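Local atomic coordinates of quinone oxidoreductase (Coxiella burnetii, PDB entry 3TQH), a protein that binds NADPH and probably uses it to reduce quinones, as a member of the medium-chain dehydrogenase/reductase superfamily. Residues M36-H41 and G77-L82; I91-M96 and I119-E124. All coordinates share one frame; numbering follows the deposited sequence.

Contact 1: M36-H41 and G77-L82; sequences MLIKVH and GEVIEL
Segments 36-41 and 77-82 form an antiparallel pair of strands, interrupted by a classic beta bulge, in the GroES-like domain. Where the bulge falls, Leu37 O faces two successive residues and takes both their amides: Ile80 N at 2.8 Å, almost straight out from the carbonyl, and Glu81 N at 3.3 Å, from a more bent direction. Leu37 N in turn binds Glu81 O. Beyond the bulge the pairing resumes one residue out of step, with Lys39 N on Glu78 O and Glu78 N on Lys39 O.

Met36 (selenomethionine), Ile38, Val79 and Leu82 share one face of the sheet. Ile38 CD1 lies 3.4 Å from Val79 CG2, the branch that chi1 of 178° places beside Val79's own backbone N. Met36 CB and CE both rest on Leu82 CD2, the two chains running alongside each other.

On the reverse face Leu37 and Glu81 also lie side by side, while the Glu81 carboxylate is hydrogen-bonded to Tyr31. Lys39 CB packs 3.5 Å from Ile80 CG1; Lys39 NZ stands 4.6 Å from Glu78 OE1, too far for a salt bridge, and a water bridges the two.

Along the other edge of 36-41, Met36 and Ile38 bond to Ala114 and Val112 of strand 111-114, and Val40 to Glu110 just before it; Val95 of strand 94-98 packs on Ile38 and Val79.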
HETATM    1  N   MSE A  36      -4.720  22.467   1.568  1.00 28.17           N
HETATM    2  CA  MSE A  36      -5.513  22.518   2.805  1.00 28.03           C
HETATM    3  C   MSE A  36      -4.751  21.921   3.984  1.00 25.80           C
HETATM    4  O   MSE A  36      -3.769  21.211   3.795  1.00 24.58           O
HETATM    5  CB  MSE A  36      -6.839  21.774   2.613  1.00 27.97           C
HETATM    6  CG  MSE A  36      -6.687  20.293   2.309  1.00 28.24           C
HETATM    7 SE   MSE A  36      -8.224  19.492   1.394  1.00 33.41          SE
HETATM    8  CE  MSE A  36      -8.376  20.737  -0.101  1.00 33.84           C
ATOM      9  N   LEU A  37      -5.203  22.231   5.196  1.00 25.43           N
ATOM     10  CA  LEU A  37      -4.660  21.627   6.410  1.00 23.86           C
ATOM     11  C   LEU A  37      -5.690  20.658   6.983  1.00 22.62           C
ATOM     12  O   LEU A  37      -6.857  21.014   7.155  1.00 23.50           O
ATOM     13  CB  LEU A  37      -4.307  22.704   7.436  1.00 25.27           C
ATOM     14  CG  LEU A  37      -3.499  22.255   8.662  1.00 24.49           C
ATOM     15  CD1 LEU A  37      -2.083  21.845   8.275  1.00 23.60           C
ATOM     16  CD2 LEU A  37      -3.463  23.360   9.701  1.00 26.31           C
ATOM     17  N   ILE A  38      -5.247  19.436   7.271  1.00 20.86           N
ATOM     18  CA  ILE A  38      -6.117  18.358   7.732  1.00 19.78           C
ATOM     19  C   ILE A  38      -5.757  17.942   9.158  1.00 19.62           C
ATOM     20  O   ILE A  38      -4.598  17.668   9.443  1.00 19.01           O
ATOM     21  CB  ILE A  38      -5.965  17.091   6.850  1.00 18.32           C
ATOM     22  CG1 ILE A  38      -6.125  17.415   5.357  1.00 18.64           C
ATOM     23  CG2 ILE A  38      -6.979  16.030   7.266  1.00 17.35           C
ATOM     24  CD1 ILE A  38      -7.487  17.931   4.980  1.00 20.00           C
ATOM     25  N   LYS A  39      -6.749  17.882  10.047  1.00 20.37           N
ATOM     26  CA  LYS A  39      -6.570  17.241  11.351  1.00 20.17           C
ATOM     27  C   LYS A  39      -6.645  15.726  11.143  1.00 18.30           C
ATOM     28  O   LYS A  39      -7.694  15.210  10.748  1.00 18.38           O
ATOM     29  CB  LYS A  39      -7.648  17.703  12.333  1.00 22.15           C
ATOM     30  CG  LYS A  39      -7.563  17.065  13.719  1.00 23.62           C
ATOM     31  CD  LYS A  39      -8.867  17.219  14.515  1.00 26.47           C
ATOM     32  CE  LYS A  39      -9.002  18.585  15.150  1.00 29.57           C
ATOM     33  NZ  LYS A  39     -10.036  18.597  16.234  1.00 32.29           N
ATOM     34  N   VAL A  40      -5.544  15.021  11.407  1.00 16.58           N
ATOM     35  CA  VAL A  40      -5.456  13.586  11.129  1.00 14.82           C
ATOM     36  C   VAL A  40      -6.151  12.737  12.195  1.00 14.97           C
ATOM     37  O   VAL A  40      -5.884  12.873  13.383  1.00 15.50           O
ATOM     38  CB  VAL A  40      -3.982  13.118  10.988  1.00 13.81           C
ATOM     39  CG1 VAL A  40      -3.906  11.604  10.754  1.00 11.89           C
ATOM     40  CG2 VAL A  40      -3.296  13.860   9.848  1.00 13.96           C
ATOM     41  N   HIS A  41      -7.038  11.855  11.748  1.00 14.70           N
ATOM     42  CA  HIS A  41      -7.698  10.887  12.624  1.00 15.34           C
ATOM     43  C   HIS A  41      -6.999   9.532  12.568  1.00 14.29           C
ATOM     44  O   HIS A  41      -6.878   8.854  13.589  1.00 14.89           O
ATOM     45  CB  HIS A  41      -9.180  10.756  12.261  1.00 16.26           C
ATOM     46  CG  HIS A  41     -10.027  11.869  12.797  1.00 18.25           C
ATOM     47  ND1 HIS A  41     -11.040  11.662  13.708  1.00 20.46           N
ATOM     48  CD2 HIS A  41      -9.990  13.205  12.574  1.00 18.69           C
ATOM     49  CE1 HIS A  41     -11.602  12.820  14.009  1.00 22.25           C
ATOM     50  NE2 HIS A  41     -10.982  13.773  13.337  1.00 21.01           N
ATOM     51  N   GLY A  77      -8.923  11.983   7.908  1.00 15.71           N
ATOM     52  CA  GLY A  77      -9.125  13.104   8.835  1.00 16.40           C
ATOM     53  C   GLY A  77     -10.115  14.186   8.431  1.00 17.40           C
ATOM     54  O   GLY A  77     -10.923  14.006   7.522  1.00 17.51           O
ATOM     55  N   GLU A  78     -10.037  15.319   9.126  1.00 18.18           N
ATOM     56  CA  GLU A  78     -10.974  16.431   8.947  1.00 19.99           C
ATOM     57  C   GLU A  78     -10.245  17.671   8.423  1.00 19.81           C
ATOM     58  O   GLU A  78      -9.162  18.008   8.908  1.00 19.29           O
ATOM     59  CB  GLU A  78     -11.659  16.747  10.280  1.00 21.68           C
ATOM     60  CG  GLU A  78     -12.777  17.797  10.195  1.00 25.24           C
ATOM     61  CD  GLU A  78     -13.369  18.165  11.564  1.00 29.16           C
ATOM     62  OE1 GLU A  78     -12.748  17.832  12.606  1.00 29.78           O
ATOM     63  OE2 GLU A  78     -14.457  18.799  11.595  1.00 32.28           O
ATOM     64  N   VAL A  79     -10.840  18.340   7.435  1.00 20.38           N
ATOM     65  CA  VAL A  79     -10.287  19.580   6.889  1.00 20.85           C
ATOM     66  C   VAL A  79     -10.508  20.714   7.884  1.00 22.64           C
ATOM     67  O   VAL A  79     -11.643  20.997   8.272  1.00 23.67           O
ATOM     68  CB  VAL A  79     -10.937  19.952   5.545  1.00 21.75           C
ATOM     69  CG1 VAL A  79     -10.381  21.272   5.020  1.00 22.57           C
ATOM     70  CG2 VAL A  79     -10.730  18.833   4.524  1.00 20.27           C
ATOM     71  N   ILE A  80      -9.416  21.355   8.294  1.00 23.10           N
ATOM     72  CA  ILE A  80      -9.452  22.377   9.343  1.00 25.28           C
ATOM     73  C   ILE A  80      -9.195  23.773   8.793  1.00 27.02           C
ATOM     74  O   ILE A  80      -9.805  24.734   9.241  1.00 28.76           O
ATOM     75  CB  ILE A  80      -8.420  22.058  10.454  1.00 24.71           C
ATOM     76  CG1 ILE A  80      -8.865  20.837  11.252  1.00 24.26           C
ATOM     77  CG2 ILE A  80      -8.247  23.233  11.401  1.00 27.48           C
ATOM     78  CD1 ILE A  80     -10.238  20.972  11.866  1.00 25.52           C
ATOM     79  N   GLU A  81      -8.272  23.876   7.841  1.00 27.00           N
ATOM     80  CA  GLU A  81      -7.990  25.136   7.166  1.00 29.03           C
ATOM     81  C   GLU A  81      -7.929  24.900   5.660  1.00 28.62           C
ATOM     82  O   GLU A  81      -7.543  23.824   5.202  1.00 26.52           O
ATOM     83  CB  GLU A  81      -6.691  25.757   7.699  1.00 29.78           C
ATOM     84  CG  GLU A  81      -6.745  26.021   9.216  1.00 31.97           C
ATOM     85  CD  GLU A  81      -5.544  26.786   9.774  1.00 35.19           C
ATOM     86  OE1 GLU A  81      -5.081  27.765   9.143  1.00 37.91           O
ATOM     87  OE2 GLU A  81      -5.080  26.421  10.877  1.00 36.13           O
ATOM     88  N   LEU A  82      -8.348  25.910   4.904  1.00 30.75           N
ATOM     89  CA  LEU A  82      -8.373  25.853   3.449  1.00 31.21           C
ATOM     90  C   LEU A  82      -7.627  27.039   2.856  1.00 33.41           C
ATOM     91  O   LEU A  82      -7.683  28.149   3.386  1.00 35.22           O
ATOM     92  CB  LEU A  82      -9.817  25.860   2.936  1.00 32.10           C
ATOM     93  CG  LEU A  82     -10.486  24.513   2.686  1.00 30.47           C
ATOM     94  CD1 LEU A  82     -11.910  24.712   2.188  1.00 32.03           C
ATOM     95  CD2 LEU A  82      -9.690  23.707   1.689  1.00 29.26           C
TER
HETATM   96  O   HOH W   1     -12.740  19.784  14.861  1.00  9.41           O

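Contact 2: I91-M96 and I119-E124; sequences IGDKVM and IIQKLE
Met96 (selenomethionine) and Ile120 lie side by side and point the same way, Met96 CG 3.7 Å from Ile120 CG1. With chi1 of 46°, Met96 CG sits between its own N and carbonyl carbon, and Met96 SE, carried on by an extended chi2, comes to 3.9 Å from Lys122 CA. The backbones form a short antiparallel pair: Met96 and Ile120 exchange two N-H...O bonds, and Lys122 N bonds to Lys94 O.

Val95 and Ile119 instead meet at an angle, Val95 CG1 coming to 3.6 Å from the delta methyl CD1 of Ile119.

The Gln121 chain folds back at chi2 (-68°), bringing its amide to the Asp93 carboxylate with the two planes nearly perpendicular, 85° apart. Gln121 NE2 meets Asp93 OD2 at 3.3 Å from above the carboxylate plane, a long and bent bond; the same oxygen also accepts from Asn90 N. The bent Lys122 chain crosses that of Lys94, its CE near Lys94 CD, while Lys122 NZ bonds to Leu123 O and Leu126 O. A water links Lys94 NZ to Glu124 OE1.

Around the pair, helix 128-133 packs on Met96 and Lys122, with Phe128 in a cation-pi contact to Lys122; helix 272-283 packs on Ile120, and strand 74-82 adjoins Val95 and Ile119.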
ATOM      1  N   ILE A  91     -14.460  23.370   4.924  1.00 29.17           N
ATOM      2  CA  ILE A  91     -13.997  23.188   6.296  1.00 27.90           C
ATOM      3  C   ILE A  91     -14.968  22.250   7.011  1.00 27.54           C
ATOM      4  O   ILE A  91     -16.186  22.418   6.921  1.00 29.00           O
ATOM      5  CB  ILE A  91     -13.946  24.538   7.076  1.00 29.77           C
ATOM      6  CG1 ILE A  91     -12.957  25.523   6.440  1.00 30.07           C
ATOM      7  CG2 ILE A  91     -13.596  24.306   8.540  1.00 29.28           C
ATOM      8  CD1 ILE A  91     -11.527  25.051   6.432  1.00 28.22           C
ATOM      9  N   GLY A  92     -14.426  21.258   7.706  1.00 25.70           N
ATOM     10  CA  GLY A  92     -15.246  20.272   8.405  1.00 25.87           C
ATOM     11  C   GLY A  92     -15.477  18.982   7.633  1.00 24.85           C
ATOM     12  O   GLY A  92     -15.960  18.003   8.205  1.00 24.81           O
ATOM     13  N   ASP A  93     -15.137  18.968   6.345  1.00 24.34           N
ATOM     14  CA  ASP A  93     -15.300  17.765   5.525  1.00 23.84           C
ATOM     15  C   ASP A  93     -14.404  16.643   6.041  1.00 22.16           C
ATOM     16  O   ASP A  93     -13.256  16.877   6.401  1.00 20.99           O
ATOM     17  CB  ASP A  93     -14.965  18.041   4.052  1.00 23.77           C
ATOM     18  CG  ASP A  93     -16.071  18.794   3.312  1.00 26.04           C
ATOM     19  OD1 ASP A  93     -17.157  19.042   3.881  1.00 27.46           O
ATOM     20  OD2 ASP A  93     -15.845  19.131   2.134  1.00 26.79           O
ATOM     21  N   LYS A  94     -14.945  15.431   6.086  1.00 22.65           N
ATOM     22  CA  LYS A  94     -14.168  14.250   6.432  1.00 21.46           C
ATOM     23  C   LYS A  94     -13.552  13.707   5.148  1.00 20.69           C
ATOM     24  O   LYS A  94     -14.262  13.455   4.172  1.00 21.43           O
ATOM     25  CB  LYS A  94     -15.053  13.202   7.107  1.00 22.33           C
ATOM     26  CG  LYS A  94     -15.732  13.707   8.387  1.00 24.57           C
ATOM     27  CD  LYS A  94     -16.641  12.644   9.028  1.00 27.08           C
ATOM     28  CE  LYS A  94     -17.361  13.189  10.268  1.00 29.62           C
ATOM     29  NZ  LYS A  94     -18.608  12.435  10.580  1.00 32.22           N
ATOM     30  N   VAL A  95     -12.230  13.544   5.149  1.00 19.48           N
ATOM     31  CA  VAL A  95     -11.501  13.190   3.932  1.00 19.17           C
ATOM     32  C   VAL A  95     -10.496  12.063   4.133  1.00 18.13           C
ATOM     33  O   VAL A  95     -10.092  11.753   5.253  1.00 17.34           O
ATOM     34  CB  VAL A  95     -10.747  14.410   3.346  1.00 19.15           C
ATOM     35  CG1 VAL A  95     -11.742  15.501   2.928  1.00 20.57           C
ATOM     36  CG2 VAL A  95      -9.727  14.939   4.343  1.00 17.50           C
HETATM   37  N   MSE A  96     -10.092  11.474   3.014  1.00 18.54           N
HETATM   38  CA  MSE A  96      -9.155  10.360   2.994  1.00 18.05           C
HETATM   39  C   MSE A  96      -8.310  10.466   1.732  1.00 17.70           C
HETATM   40  O   MSE A  96      -8.795  10.894   0.685  1.00 18.36           O
HETATM   41  CB  MSE A  96      -9.908   9.029   3.014  1.00 18.96           C
HETATM   42  CG  MSE A  96     -11.076   8.977   2.031  1.00 23.40           C
HETATM   43 SE   MSE A  96     -11.957   7.243   1.924  1.00 32.99          SE
HETATM   44  CE  MSE A  96     -10.386   6.110   1.600  1.00 26.05           C
ATOM     45  N   ILE A 119      -7.030  13.690  -2.488  1.00 20.33           N
ATOM     46  CA  ILE A 119      -7.986  13.241  -1.470  1.00 19.55           C
ATOM     47  C   ILE A 119      -9.360  12.996  -2.080  1.00 20.50           C
ATOM     48  O   ILE A 119      -9.631  13.427  -3.196  1.00 21.84           O
ATOM     49  CB  ILE A 119      -8.146  14.267  -0.309  1.00 19.44           C
ATOM     50  CG1 ILE A 119      -8.738  15.590  -0.812  1.00 21.89           C
ATOM     51  CG2 ILE A 119      -6.813  14.514   0.368  1.00 18.20           C
ATOM     52  CD1 ILE A 119      -9.506  16.349   0.253  1.00 23.35           C
ATOM     53  N   ILE A 120     -10.208  12.286  -1.342  1.00 19.93           N
ATOM     54  CA  ILE A 120     -11.645  12.237  -1.628  1.00 21.51           C
ATOM     55  C   ILE A 120     -12.438  12.399  -0.325  1.00 21.34           C
ATOM     56  O   ILE A 120     -11.870  12.330   0.765  1.00 19.94           O
ATOM     57  CB  ILE A 120     -12.065  10.932  -2.371  1.00 21.92           C
ATOM     58  CG1 ILE A 120     -11.820   9.689  -1.512  1.00 20.30           C
ATOM     59  CG2 ILE A 120     -11.322  10.803  -3.700  1.00 22.07           C
ATOM     60  CD1 ILE A 120     -12.561   8.463  -2.009  1.00 20.97           C
ATOM     61  N   GLN A 121     -13.743  12.626  -0.447  1.00 23.29           N
ATOM     62  CA  GLN A 121     -14.637  12.640   0.712  1.00 23.81           C
ATOM     63  C   GLN A 121     -14.705  11.221   1.256  1.00 23.20           C
ATOM     64  O   GLN A 121     -14.941  10.286   0.493  1.00 23.74           O
ATOM     65  CB  GLN A 121     -16.050  13.089   0.319  1.00 26.19           C
ATOM     66  CG  GLN A 121     -16.158  14.498  -0.264  1.00 28.09           C
ATOM     67  CD  GLN A 121     -15.857  15.587   0.755  1.00 28.69           C
ATOM     68  OE1 GLN A 121     -16.411  15.598   1.858  1.00 29.85           O
ATOM     69  NE2 GLN A 121     -14.977  16.511   0.389  1.00 28.29           N
ATOM     70  N   LYS A 122     -14.472  11.051   2.556  1.00 22.50           N
ATOM     71  CA  LYS A 122     -14.706   9.761   3.208  1.00 22.34           C
ATOM     72  C   LYS A 122     -16.207   9.474   3.212  1.00 25.01           C
ATOM     73  O   LYS A 122     -17.001  10.320   3.610  1.00 26.30           O
ATOM     74  CB  LYS A 122     -14.176   9.750   4.648  1.00 21.08           C
ATOM     75  CG  LYS A 122     -14.358   8.402   5.366  1.00 20.49           C
ATOM     76  CD  LYS A 122     -14.023   8.450   6.862  1.00 19.36           C
ATOM     77  CE  LYS A 122     -15.129   9.076   7.713  1.00 20.53           C
ATOM     78  NZ  LYS A 122     -16.405   8.316   7.665  1.00 22.23           N
ATOM     79  N   LEU A 123     -16.588   8.282   2.766  1.00 26.38           N
ATOM     80  CA  LEU A 123     -17.976   7.836   2.875  1.00 29.35           C
ATOM     81  C   LEU A 123     -18.356   7.694   4.351  1.00 30.03           C
ATOM     82  O   LEU A 123     -17.517   7.344   5.177  1.00 28.55           O
ATOM     83  CB  LEU A 123     -18.168   6.509   2.130  1.00 30.22           C
ATOM     84  CG  LEU A 123     -18.174   6.633   0.602  1.00 31.09           C
ATOM     85  CD1 LEU A 123     -18.049   5.274  -0.053  1.00 31.16           C
ATOM     86  CD2 LEU A 123     -19.443   7.350   0.129  1.00 33.76           C
ATOM     87  N   GLU A 124     -19.609   7.987   4.680  1.00 32.83           N
ATOM     88  CA  GLU A 124     -20.060   7.972   6.080  1.00 34.30           C
ATOM     89  C   GLU A 124     -19.877   6.598   6.736  1.00 34.17           C
ATOM     90  O   GLU A 124     -19.448   6.511   7.891  1.00 33.70           O
ATOM     91  CB  GLU A 124     -21.522   8.450   6.193  1.00 37.56           C
ATOM     92  CG  GLU A 124     -22.295   8.005   7.454  1.00 41.04           C
ATOM     93  CD  GLU A 124     -21.764   8.585   8.773  1.00 42.41           C
ATOM     94  OE1 GLU A 124     -20.568   8.957   8.866  1.00 40.83           O
ATOM     95  OE2 GLU A 124     -22.563   8.654   9.737  1.00 45.85           O
TER
HETATM   96  O   HOH W   2     -20.026  11.582   7.795  1.00  8.82           O

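Overall arrangement
Contacts 1 and 2 follow one another along the chain, their centres 9 Å apart, and belong to one sheet of the GroES-like domain. Strand 74-82 joins them by pairing with strand 94-98, Gly77 O lying 2.7 Å from Val95 N; Val79 O, 2.9 Å from Gly92 N, reaches the loop before that strand. Both are probable hydrogen bonds. Side chains also meet between the contacts, Met36 SE approaching Ile119 CD1 to 3.6 Å. Contact 1 lies away from the known NADPH-binding residues. In contact 2 the Met96 side chain is about 12 Å from that of Lys268, which binds NADPH and, like Lys51, lies outside these segments.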